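Long-range contacts in copper chaperone CopZ (Staphylococcus aureus, PDB 6FF2), which sequesters and carries Cu(+) inside the cell and delivers it to the copper-exporting P-type ATPase CopA: residues 19-27 with 55-65; 2-13 with 37-48. All coordinates share one frame; numbering follows the deposited sequence.

Contact 1: residues 19-27 with 55-65. With MG (magnesium ion), chain E.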
loop_
_atom_site.group_PDB
_atom_site.type_symbol
_atom_site.label_atom_id
_atom_site.label_comp_id
_atom_site.label_asym_id
_atom_site.label_seq_id
_atom_site.Cartn_x
_atom_site.Cartn_y
_atom_site.Cartn_z
ATOM N N ALA A 19 -0.538 4.145 5.799
ATOM C CA ALA A 19 -1.956 4.150 6.065
ATOM C C ALA A 19 -2.262 3.991 7.574
ATOM O O ALA A 19 -3.215 4.604 8.073
ATOM C CB ALA A 19 -2.661 3.047 5.279
ATOM N N VAL A 20 -1.544 3.068 8.209
ATOM C CA VAL A 20 -1.733 2.802 9.656
ATOM C C VAL A 20 -1.304 4.047 10.425
ATOM O O VAL A 20 -2.068 4.520 11.316
ATOM C CB VAL A 20 -1.010 1.516 10.032
ATOM C CG1 VAL A 20 -0.911 1.381 11.558
ATOM C CG2 VAL A 20 -1.755 0.300 9.466
ATOM N N GLU A 21 -0.146 4.589 10.119
ATOM C CA GLU A 21 0.306 5.791 10.878
ATOM C C GLU A 21 -0.676 6.966 10.678
ATOM O O GLU A 21 -0.979 7.679 11.631
ATOM C CB GLU A 21 1.750 6.162 10.514
ATOM C CG GLU A 21 2.750 5.142 10.997
ATOM C CD GLU A 21 4.187 5.424 10.684
ATOM O OE1 GLU A 21 4.497 6.487 10.083
ATOM O OE2 GLU A 21 5.002 4.536 11.006
ATOM N N SER A 22 -1.178 7.190 9.465
ATOM C CA SER A 22 -2.127 8.267 9.259
ATOM C C SER A 22 -3.407 8.083 10.005
ATOM O O SER A 22 -3.926 9.027 10.582
ATOM C CB SER A 22 -2.473 8.460 7.786
ATOM O OG SER A 22 -1.345 9.047 7.218
ATOM N N ALA A 23 -3.942 6.871 9.997
ATOM C CA ALA A 23 -5.212 6.602 10.689
ATOM C C ALA A 23 -5.072 6.850 12.192
ATOM O O ALA A 23 -5.926 7.444 12.811
ATOM C CB ALA A 23 -5.630 5.165 10.445
ATOM N N LEU A 24 -3.944 6.425 12.731
ATOM C CA LEU A 24 -3.696 6.634 14.165
ATOM C C LEU A 24 -3.503 8.088 14.509
ATOM O O LEU A 24 -4.039 8.548 15.478
ATOM C CB LEU A 24 -2.534 5.770 14.643
ATOM C CG LEU A 24 -2.811 4.239 14.667
ATOM C CD1 LEU A 24 -1.520 3.412 14.770
ATOM C CD2 LEU A 24 -3.763 3.911 15.837
ATOM N N ASN A 25 -2.689 8.802 13.721
ATOM C CA ASN A 25 -2.475 10.233 13.963
ATOM C C ASN A 25 -3.697 11.120 13.767
ATOM O O ASN A 25 -3.727 12.260 14.264
ATOM C CB ASN A 25 -1.292 10.722 13.133
ATOM C CG ASN A 25 0.022 10.341 13.741
ATOM O OD1 ASN A 25 0.298 10.691 14.891
ATOM N ND2 ASN A 25 0.873 9.682 12.971
ATOM N N ASN A 26 -4.707 10.649 13.068
ATOM C CA ASN A 26 -5.978 11.354 12.965
ATOM C C ASN A 26 -6.763 11.404 14.241
ATOM O O ASN A 26 -7.671 12.191 14.328
ATOM C CB ASN A 26 -6.894 10.690 11.921
ATOM C CG ASN A 26 -8.075 11.560 11.576
ATOM O OD1 ASN A 26 -7.889 12.714 11.146
ATOM N ND2 ASN A 26 -9.290 11.055 11.810
ATOM N N ILE A 27 -6.467 10.515 15.206
ATOM C CA ILE A 27 -7.210 10.469 16.438
ATOM C C ILE A 27 -6.707 11.559 17.368
ATOM O O ILE A 27 -5.498 11.603 17.655
ATOM C CB ILE A 27 -7.107 9.114 17.141
ATOM C CG1 ILE A 27 -7.410 7.920 16.187
ATOM C CG2 ILE A 27 -7.977 9.121 18.386
ATOM C CD1 ILE A 27 -7.036 6.534 16.731
ATOM N N GLN A 55 -9.868 2.724 20.553
ATOM C CA GLN A 55 -9.951 3.615 19.418
ATOM C C GLN A 55 -8.785 3.332 18.437
ATOM O O GLN A 55 -8.948 3.414 17.216
ATOM C CB GLN A 55 -9.928 5.064 19.873
ATOM C CG GLN A 55 -11.155 5.526 20.657
ATOM C CD GLN A 55 -10.891 6.881 21.245
ATOM O OE1 GLN A 55 -10.562 6.963 22.457
ATOM N NE2 GLN A 55 -10.939 7.936 20.421
ATOM N N MET A 56 -7.592 3.045 18.956
ATOM C CA MET A 56 -6.467 2.723 18.097
ATOM C C MET A 56 -6.689 1.425 17.335
ATOM O O MET A 56 -6.408 1.341 16.131
ATOM C CB MET A 56 -5.190 2.608 18.951
ATOM C CG MET A 56 -4.844 3.867 19.769
ATOM S SD MET A 56 -3.494 3.467 20.881
ATOM C CE MET A 56 -3.691 4.808 22.101
ATOM N N LYS A 57 -7.127 0.395 18.054
ATOM C CA LYS A 57 -7.414 -0.895 17.424
ATOM C C LYS A 57 -8.451 -0.711 16.339
ATOM O O LYS A 57 -8.323 -1.320 15.259
ATOM C CB LYS A 57 -7.869 -1.918 18.463
ATOM C CG LYS A 57 -6.751 -2.323 19.403
ATOM C CD LYS A 57 -7.219 -3.296 20.471
ATOM C CE LYS A 57 -6.037 -3.721 21.282
ATOM N NZ LYS A 57 -6.194 -5.062 21.853
ATOM N N ASP A 58 -9.509 0.050 16.630
ATOM C CA ASP A 58 -10.549 0.211 15.596
ATOM C C ASP A 58 -10.014 0.901 14.381
ATOM O O ASP A 58 -10.392 0.555 13.251
ATOM C CB ASP A 58 -11.730 1.008 16.148
ATOM C CG ASP A 58 -12.618 0.213 17.017
ATOM O OD1 ASP A 58 -12.446 -1.027 17.159
ATOM O OD2 ASP A 58 -13.508 0.890 17.623
ATOM N N ALA A 59 -9.169 1.920 14.577
ATOM C CA ALA A 59 -8.623 2.670 13.449
ATOM C C ALA A 59 -7.777 1.767 12.564
ATOM O O ALA A 59 -7.788 1.903 11.321
ATOM C CB ALA A 59 -7.809 3.859 13.930
ATOM N N ILE A 60 -7.051 0.861 13.170
ATOM C CA ILE A 60 -6.210 -0.057 12.439
ATOM C C ILE A 60 -7.095 -1.062 11.679
ATOM O O ILE A 60 -6.869 -1.314 10.491
ATOM C CB ILE A 60 -5.230 -0.745 13.354
ATOM C CG1 ILE A 60 -4.229 0.266 13.895
ATOM C CG2 ILE A 60 -4.514 -1.919 12.670
ATOM C CD1 ILE A 60 -3.489 -0.316 15.080
ATOM N N GLU A 61 -8.076 -1.632 12.362
ATOM C CA GLU A 61 -8.918 -2.648 11.763
ATOM C C GLU A 61 -9.778 -2.039 10.658
ATOM O O GLU A 61 -9.987 -2.696 9.642
ATOM C CB GLU A 61 -9.734 -3.398 12.860
ATOM C CG GLU A 61 -8.777 -4.123 13.840
ATOM C CD GLU A 61 -9.286 -5.373 14.560
ATOM O OE1 GLU A 61 -10.385 -5.243 15.140
ATOM O OE2 GLU A 61 -8.471 -6.401 14.636
ATOM N N ASP A 62 -10.191 -0.787 10.788
ATOM C CA ASP A 62 -10.891 -0.089 9.698
ATOM C C ASP A 62 -10.060 0.117 8.428
ATOM O O ASP A 62 -10.622 0.319 7.378
ATOM C CB ASP A 62 -11.443 1.248 10.169
ATOM C CG ASP A 62 -12.621 1.083 11.163
ATOM O OD1 ASP A 62 -13.141 -0.037 11.378
ATOM O OD2 ASP A 62 -12.991 2.093 11.771
ATOM N N GLN A 63 -8.739 0.125 8.518
ATOM C CA GLN A 63 -7.827 0.133 7.363
ATOM C C GLN A 63 -7.594 -1.252 6.780
ATOM O O GLN A 63 -6.860 -1.367 5.783
ATOM C CB GLN A 63 -6.463 0.738 7.735
ATOM C CG GLN A 63 -6.528 2.199 8.136
ATOM C CD GLN A 63 -6.954 3.087 6.981
ATOM O OE1 GLN A 63 -6.410 2.989 5.871
ATOM N NE2 GLN A 63 -7.941 3.887 7.202
ATOM N N GLY A 64 -8.218 -2.283 7.353
ATOM C CA GLY A 64 -8.148 -3.635 6.827
ATOM C C GLY A 64 -7.178 -4.607 7.459
ATOM O O GLY A 64 -7.067 -5.722 7.006
ATOM N N TYR A 65 -6.515 -4.232 8.537
ATOM C CA TYR A 65 -5.496 -5.078 9.202
ATOM C C TYR A 65 -6.104 -5.754 10.427
ATOM O O TYR A 65 -7.153 -5.385 10.859
ATOM C CB TYR A 65 -4.271 -4.184 9.588
ATOM C CG TYR A 65 -3.728 -3.463 8.395
ATOM C CD1 TYR A 65 -3.009 -4.138 7.441
ATOM C CD2 TYR A 65 -4.021 -2.161 8.151
ATOM C CE1 TYR A 65 -2.602 -3.504 6.276
ATOM C CE2 TYR A 65 -3.625 -1.505 7.013
ATOM C CZ TYR A 65 -2.928 -2.185 6.085
ATOM O OH TYR A 65 -2.595 -1.484 4.966
HETATM MG MG MG E . -2.771 13.932 14.936
HETATM O O HOH W 1 -0.963 12.817 15.838
HETATM O O HOH W 2 -3.858 13.524 16.696
HETATM O O HOH W 3 -2.103 15.357 16.114
HETATM O O HOH W 4 -1.563 14.116 13.310
#

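Contact 2: residues 2-13 with 37-48. With CU1 (copper (I) ion), chain C; CU1 (copper (I) ion), chain G; CU1 (copper (I) ion), chain D.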
loop_
_atom_site.group_PDB
_atom_site.type_symbol
_atom_site.label_atom_id
_atom_site.label_comp_id
_atom_site.label_asym_id
_atom_site.label_seq_id
_atom_site.Cartn_x
_atom_site.Cartn_y
_atom_site.Cartn_z
ATOM N N SER A 2 1.792 8.481 27.459
ATOM C CA SER A 2 1.685 7.014 27.583
ATOM C C SER A 2 2.160 6.412 26.230
ATOM O O SER A 2 2.195 7.138 25.250
ATOM C CB SER A 2 0.252 6.603 27.852
ATOM O OG SER A 2 -0.213 7.299 28.993
ATOM N N GLN A 3 2.505 5.152 26.269
ATOM C CA GLN A 3 2.911 4.366 25.103
ATOM C C GLN A 3 2.126 3.109 25.045
ATOM O O GLN A 3 1.945 2.410 26.073
ATOM C CB GLN A 3 4.407 4.089 25.144
ATOM C CG GLN A 3 4.948 3.422 23.877
ATOM C CD GLN A 3 6.396 3.072 23.978
ATOM O OE1 GLN A 3 7.001 3.213 25.041
ATOM N NE2 GLN A 3 6.978 2.634 22.876
ATOM N N GLU A 4 1.610 2.795 23.829
ATOM C CA GLU A 4 0.947 1.514 23.538
ATOM C C GLU A 4 1.665 0.857 22.416
ATOM O O GLU A 4 2.018 1.517 21.471
ATOM C CB GLU A 4 -0.507 1.773 23.144
ATOM C CG GLU A 4 -1.286 0.587 22.636
ATOM C CD GLU A 4 -1.538 -0.512 23.609
ATOM O OE1 GLU A 4 -1.352 -0.363 24.807
ATOM O OE2 GLU A 4 -1.952 -1.588 23.076
ATOM N N ILE A 5 1.941 -0.431 22.541
ATOM C CA ILE A 5 2.446 -1.234 21.443
ATOM C C ILE A 5 1.357 -2.182 20.974
ATOM O O ILE A 5 0.927 -3.042 21.743
ATOM C CB ILE A 5 3.741 -1.942 21.830
ATOM C CG1 ILE A 5 4.820 -0.879 22.247
ATOM C CG2 ILE A 5 4.235 -2.789 20.677
ATOM C CD1 ILE A 5 6.037 -1.489 22.836
ATOM N N LEU A 6 0.910 -2.034 19.718
ATOM C CA LEU A 6 -0.065 -2.930 19.112
ATOM C C LEU A 6 0.685 -3.932 18.268
ATOM O O LEU A 6 1.685 -3.571 17.605
ATOM C CB LEU A 6 -1.156 -2.216 18.351
ATOM C CG LEU A 6 -1.960 -1.233 19.206
ATOM C CD1 LEU A 6 -1.462 0.167 18.952
ATOM C CD2 LEU A 6 -3.463 -1.318 18.936
ATOM N N ASN A 7 0.204 -5.167 18.247
ATOM C CA ASN A 7 0.742 -6.198 17.342
ATOM C C ASN A 7 -0.250 -6.354 16.183
ATOM O O ASN A 7 -1.379 -6.669 16.406
ATOM C CB ASN A 7 0.916 -7.478 18.050
ATOM C CG ASN A 7 2.137 -7.475 18.823
ATOM O OD1 ASN A 7 2.061 -7.472 20.034
ATOM N ND2 ASN A 7 3.298 -7.536 18.141
ATOM N N VAL A 8 0.206 -6.067 14.961
ATOM C CA VAL A 8 -0.674 -5.934 13.811
ATOM C C VAL A 8 -0.210 -6.890 12.769
ATOM O O VAL A 8 0.992 -6.989 12.511
ATOM C CB VAL A 8 -0.684 -4.498 13.260
ATOM C CG1 VAL A 8 -1.607 -4.383 12.063
ATOM C CG2 VAL A 8 -1.120 -3.479 14.307
ATOM N N GLU A 9 -1.184 -7.618 12.227
ATOM C CA GLU A 9 -0.958 -8.537 11.087
ATOM C C GLU A 9 -1.521 -7.944 9.818
ATOM O O GLU A 9 -2.603 -7.323 9.822
ATOM C CB GLU A 9 -1.640 -9.908 11.338
ATOM C CG GLU A 9 -0.930 -10.654 12.430
ATOM C CD GLU A 9 -1.530 -12.011 12.747
ATOM O OE1 GLU A 9 -2.575 -12.410 12.193
ATOM O OE2 GLU A 9 -0.924 -12.675 13.596
ATOM N N GLY A 10 -0.799 -8.199 8.724
ATOM C CA GLY A 10 -1.283 -7.796 7.385
ATOM C C GLY A 10 -0.525 -6.616 6.790
ATOM O O GLY A 10 -0.754 -6.277 5.638
ATOM N N MET A 11 0.362 -5.970 7.553
ATOM C CA MET A 11 1.063 -4.788 7.020
ATOM C C MET A 11 2.235 -5.307 6.209
ATOM O O MET A 11 3.160 -5.891 6.757
ATOM C CB MET A 11 1.532 -3.839 8.126
ATOM C CG MET A 11 0.393 -3.368 9.001
ATOM S SD MET A 11 0.997 -2.211 10.247
ATOM C CE MET A 11 2.151 -3.240 11.136
ATOM N N SER A 12 2.212 -5.100 4.888
ATOM C CA SER A 12 3.231 -5.757 4.044
ATOM C C SER A 12 4.226 -4.859 3.410
ATOM O O SER A 12 5.146 -5.374 2.809
ATOM C CB SER A 12 2.552 -6.558 2.925
ATOM O OG SER A 12 1.744 -5.707 2.168
ATOM N N CYS A 13 4.026 -3.564 3.440
ATOM C CA CYS A 13 4.861 -2.625 2.679
ATOM C C CYS A 13 4.731 -1.218 3.213
ATOM O O CYS A 13 3.950 -0.947 4.119
ATOM C CB CYS A 13 4.456 -2.592 1.168
ATOM S SG CYS A 13 2.894 -1.750 0.819
ATOM N N LEU A 37 7.607 -2.516 10.234
ATOM C CA LEU A 37 7.094 -3.510 9.276
ATOM C C LEU A 37 7.722 -4.867 9.461
ATOM O O LEU A 37 7.113 -5.878 9.124
ATOM C CB LEU A 37 7.332 -3.038 7.829
ATOM C CG LEU A 37 6.406 -1.934 7.361
ATOM C CD1 LEU A 37 6.893 -1.463 5.999
ATOM C CD2 LEU A 37 4.952 -2.373 7.296
ATOM N N GLU A 38 8.929 -4.887 10.024
ATOM C CA GLU A 38 9.701 -6.141 10.152
ATOM C C GLU A 38 9.118 -7.045 11.235
ATOM O O GLU A 38 9.190 -8.241 11.102
ATOM C CB GLU A 38 11.160 -5.886 10.469
ATOM C CG GLU A 38 11.931 -5.010 9.491
ATOM C CD GLU A 38 13.413 -4.938 9.853
ATOM O OE1 GLU A 38 13.740 -4.993 11.076
ATOM O OE2 GLU A 38 14.245 -4.831 8.915
ATOM N N ASN A 39 8.499 -6.475 12.277
ATOM C CA ASN A 39 7.863 -7.332 13.293
ATOM C C ASN A 39 6.396 -7.100 13.533
ATOM O O ASN A 39 5.804 -7.788 14.339
ATOM C CB ASN A 39 8.611 -7.273 14.641
ATOM C CG ASN A 39 8.661 -5.870 15.247
ATOM O OD1 ASN A 39 7.949 -4.971 14.803
ATOM N ND2 ASN A 39 9.480 -5.697 16.317
ATOM N N GLY A 40 5.774 -6.194 12.800
ATOM C CA GLY A 40 4.364 -5.889 12.957
ATOM C C GLY A 40 3.993 -5.073 14.178
ATOM O O GLY A 40 2.779 -4.852 14.455
ATOM N N GLN A 41 4.988 -4.595 14.911
ATOM C CA GLN A 41 4.701 -3.797 16.098
ATOM C C GLN A 41 4.434 -2.367 15.729
ATOM O O GLN A 41 5.231 -1.738 15.002
ATOM C CB GLN A 41 5.843 -3.859 17.119
ATOM C CG GLN A 41 5.957 -5.211 17.817
ATOM C CD GLN A 41 6.750 -5.114 19.062
ATOM O OE1 GLN A 41 7.562 -4.184 19.258
ATOM N NE2 GLN A 41 6.481 -5.989 19.942
ATOM N N VAL A 42 3.380 -1.819 16.305
ATOM C CA VAL A 42 3.101 -0.423 16.131
ATOM C C VAL A 42 3.144 0.335 17.472
ATOM O O VAL A 42 2.392 -0.023 18.357
ATOM C CB VAL A 42 1.716 -0.250 15.489
ATOM C CG1 VAL A 42 1.475 1.231 15.166
ATOM C CG2 VAL A 42 1.609 -1.151 14.236
ATOM N N SER A 43 4.070 1.263 17.596
ATOM C CA SER A 43 4.250 2.024 18.820
ATOM C C SER A 43 3.505 3.326 18.718
ATOM O O SER A 43 3.793 4.150 17.853
ATOM C CB SER A 43 5.709 2.264 19.123
ATOM O OG SER A 43 5.853 3.094 20.295
ATOM N N VAL A 44 2.606 3.590 19.677
ATOM C CA VAL A 44 1.776 4.807 19.666
ATOM C C VAL A 44 2.079 5.567 20.953
ATOM O O VAL A 44 2.064 4.986 22.045
ATOM C CB VAL A 44 0.304 4.417 19.624
ATOM C CG1 VAL A 44 -0.556 5.643 19.642
ATOM C CG2 VAL A 44 -0.029 3.551 18.424
ATOM N N GLN A 45 2.411 6.822 20.795
ATOM C CA GLN A 45 2.568 7.775 21.911
ATOM C C GLN A 45 1.262 8.575 22.001
ATOM O O GLN A 45 0.791 9.152 20.994
ATOM C CB GLN A 45 3.729 8.719 21.670
ATOM C CG GLN A 45 5.060 7.998 21.512
ATOM C CD GLN A 45 5.618 7.507 22.818
ATOM O OE1 GLN A 45 5.283 8.016 23.896
ATOM N NE2 GLN A 45 6.496 6.562 22.738
ATOM N N TYR A 46 0.695 8.673 23.203
ATOM C CA TYR A 46 -0.624 9.260 23.335
ATOM C C TYR A 46 -0.887 9.776 24.750
ATOM O O TYR A 46 -0.187 9.351 25.694
ATOM C CB TYR A 46 -1.701 8.229 22.974
ATOM C CG TYR A 46 -1.852 7.057 23.946
ATOM C CD1 TYR A 46 -0.931 6.045 24.039
ATOM C CD2 TYR A 46 -2.961 6.985 24.811
ATOM C CE1 TYR A 46 -1.076 4.973 24.912
ATOM C CE2 TYR A 46 -3.114 5.931 25.695
ATOM C CZ TYR A 46 -2.167 4.909 25.751
ATOM O OH TYR A 46 -2.333 3.890 26.597
ATOM N N ASP A 47 -1.901 10.639 24.849
ATOM C CA ASP A 47 -2.376 11.161 26.140
ATOM C C ASP A 47 -3.482 10.199 26.583
ATOM O O ASP A 47 -4.553 10.174 25.941
ATOM C CB ASP A 47 -2.905 12.572 25.959
ATOM C CG ASP A 47 -3.452 13.193 27.266
ATOM O OD1 ASP A 47 -3.684 12.417 28.212
ATOM O OD2 ASP A 47 -3.650 14.413 27.249
ATOM N N ASP A 48 -3.213 9.416 27.615
ATOM C CA ASP A 48 -4.115 8.349 28.064
ATOM C C ASP A 48 -5.348 8.924 28.780
ATOM O O ASP A 48 -6.288 8.168 29.068
ATOM C CB ASP A 48 -3.448 7.263 28.881
ATOM C CG ASP A 48 -3.020 7.730 30.264
ATOM O OD1 ASP A 48 -2.884 8.931 30.511
ATOM O OD2 ASP A 48 -2.734 6.885 31.107
HETATM CU CU CU1 C . 1.220 -2.725 1.839
HETATM CU CU CU1 G . 1.464 -3.100 -0.782
HETATM CU CU CU1 D . 2.817 -0.999 -1.367
HETATM O O HOH W 5 -0.627 10.037 29.195
HETATM O O HOH W 6 3.221 9.500 25.107
HETATM O O HOH W 7 -0.592 2.008 26.854
HETATM O O HOH W 8 4.441 -5.836 9.276
#

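Contact 1: residues 19-27 with 55-65
L24 crosses M56 at about a right angle, and this pair lies on the I27/Q55 side of the A23-A59 pair in the packing between the two helices of the heavy-metal-associated (HMA) fold. The helical segments 19-25 and 55-62 run roughly antiparallel, at 139°, with axes 9.0 Å apart at closest approach. This spacing is consistent with small side chains where the helices meet: A23 CB lies 4.3 Å from A59 CB, and both CB atoms point toward the opposite helix. L24 reaches across with one branch, its CD2 resting 3.7 Å from M56 CB and also meeting I60 CG1. M56 turns its thioether end toward V44 and Y46 of the sheet.

I27, just past the first helix, sends CD1 to within 3.9 Å of A59 CB. At chi1 -50° CG1, which carries CD1, is anti to the carbonyl carbon and CG2 is anti to the backbone N, so the two branches part: CD1 to A59 and CG2 to Q55 NE2. Toward the other end, V20 CG2 approaches the Y65 ring obliquely, 3.6 Å from Y65 CE2. Q63, bent at chi2 (-65°), lays CG against A23 CB at 3.9 Å, and its OE1 meets A19 CB. Next to it G64, with positive phi, ends helix 53-62 in a Schellman motif.

Beyond this interface, N25 O binds a magnesium ion at 2.0 Å; a water on the same ion donates to I27 O. No hydrogen bond joins the two segments, so the helices are held to each other by apolar contact and shape, with Y65 carrying the packing toward the copper site.

Contact 2: residues 2-13 with 37-48
Two neighbouring antiparallel strands of the HMA-domain sheet, 3-9 and 41-46, meet here, and the first leads into the copper-binding loop. E4 with V44 and L6 with V42 are hydrogen-bonded pairs; Q3-Q45, I5-S43 and N7-Q41 are the non-hydrogen-bonded ones. The ladder is regular: V42 N donates to L6 O at 2.8 Å, with 170° at the hydrogen, and V8 N extends it to G40 O.

On the face turned to the helices, L6 CD1 meets V44 CG2 at 3.7 Å, while V8 and V42 touch through their CG2 methyls. M11, bent at chi3 (-61°), brings CE over to V42 CG2 at 3.8 Å; its CB lies against L37 CD2. On the other face the Q3 chain is extended beyond CG, which carries NE2 to S43 OG for a 2.9 Å hydrogen bond. The Q3 side chain crosses that of Q45 at a slant there, and N7 lies alongside Q41.

At the N-terminal end S2 CB sits over one face of the Y46 ring, offset toward the rim, 3.8 Å from its centroid and 21° off the ring normal, a CH-pi contact. E4 N lies at the ring edge, in plane. One water accepts from Y46 OH and donates to Q3 O and E4 OE1.

At the far end C13, the N-cap of helix 14-25, binds three copper(I) ions through SG, one of them at 2.2 Å; H15 and C16 of the same chain, and C13 and C16 of the second subunit, share these ions with it. L37 CD1 packs on C13 O at 3.5 Å, and a water donates to both M11 O and L37 O. Backbone bonding thus fixes the strand register, whereas beside the copper loop apolar packing and a shared water join the segments.

From the N terminus, strand 3-9 runs into the copper loop and helix 14-25, then strands 30-36 and 41-46 lead to helix 53-62. Contact 2 closes the first long loop by pairing strand 3-9 with strand 41-46, with helix 14-25 and strand 30-36 between them in sequence. Contact 1 closes the second, bringing helix 53-62 back to helix 14-25. Because their segments alternate along the chain, the two closures cross, as expected of the βαββαβ ferredoxin-like topology. Their centres are about 10 Å apart, and they touch directly: M56 CE meets Y46 CG at 3.4 Å, and Y65 CE1 meets G10 O. The helix layer is thereby joined to the sheet.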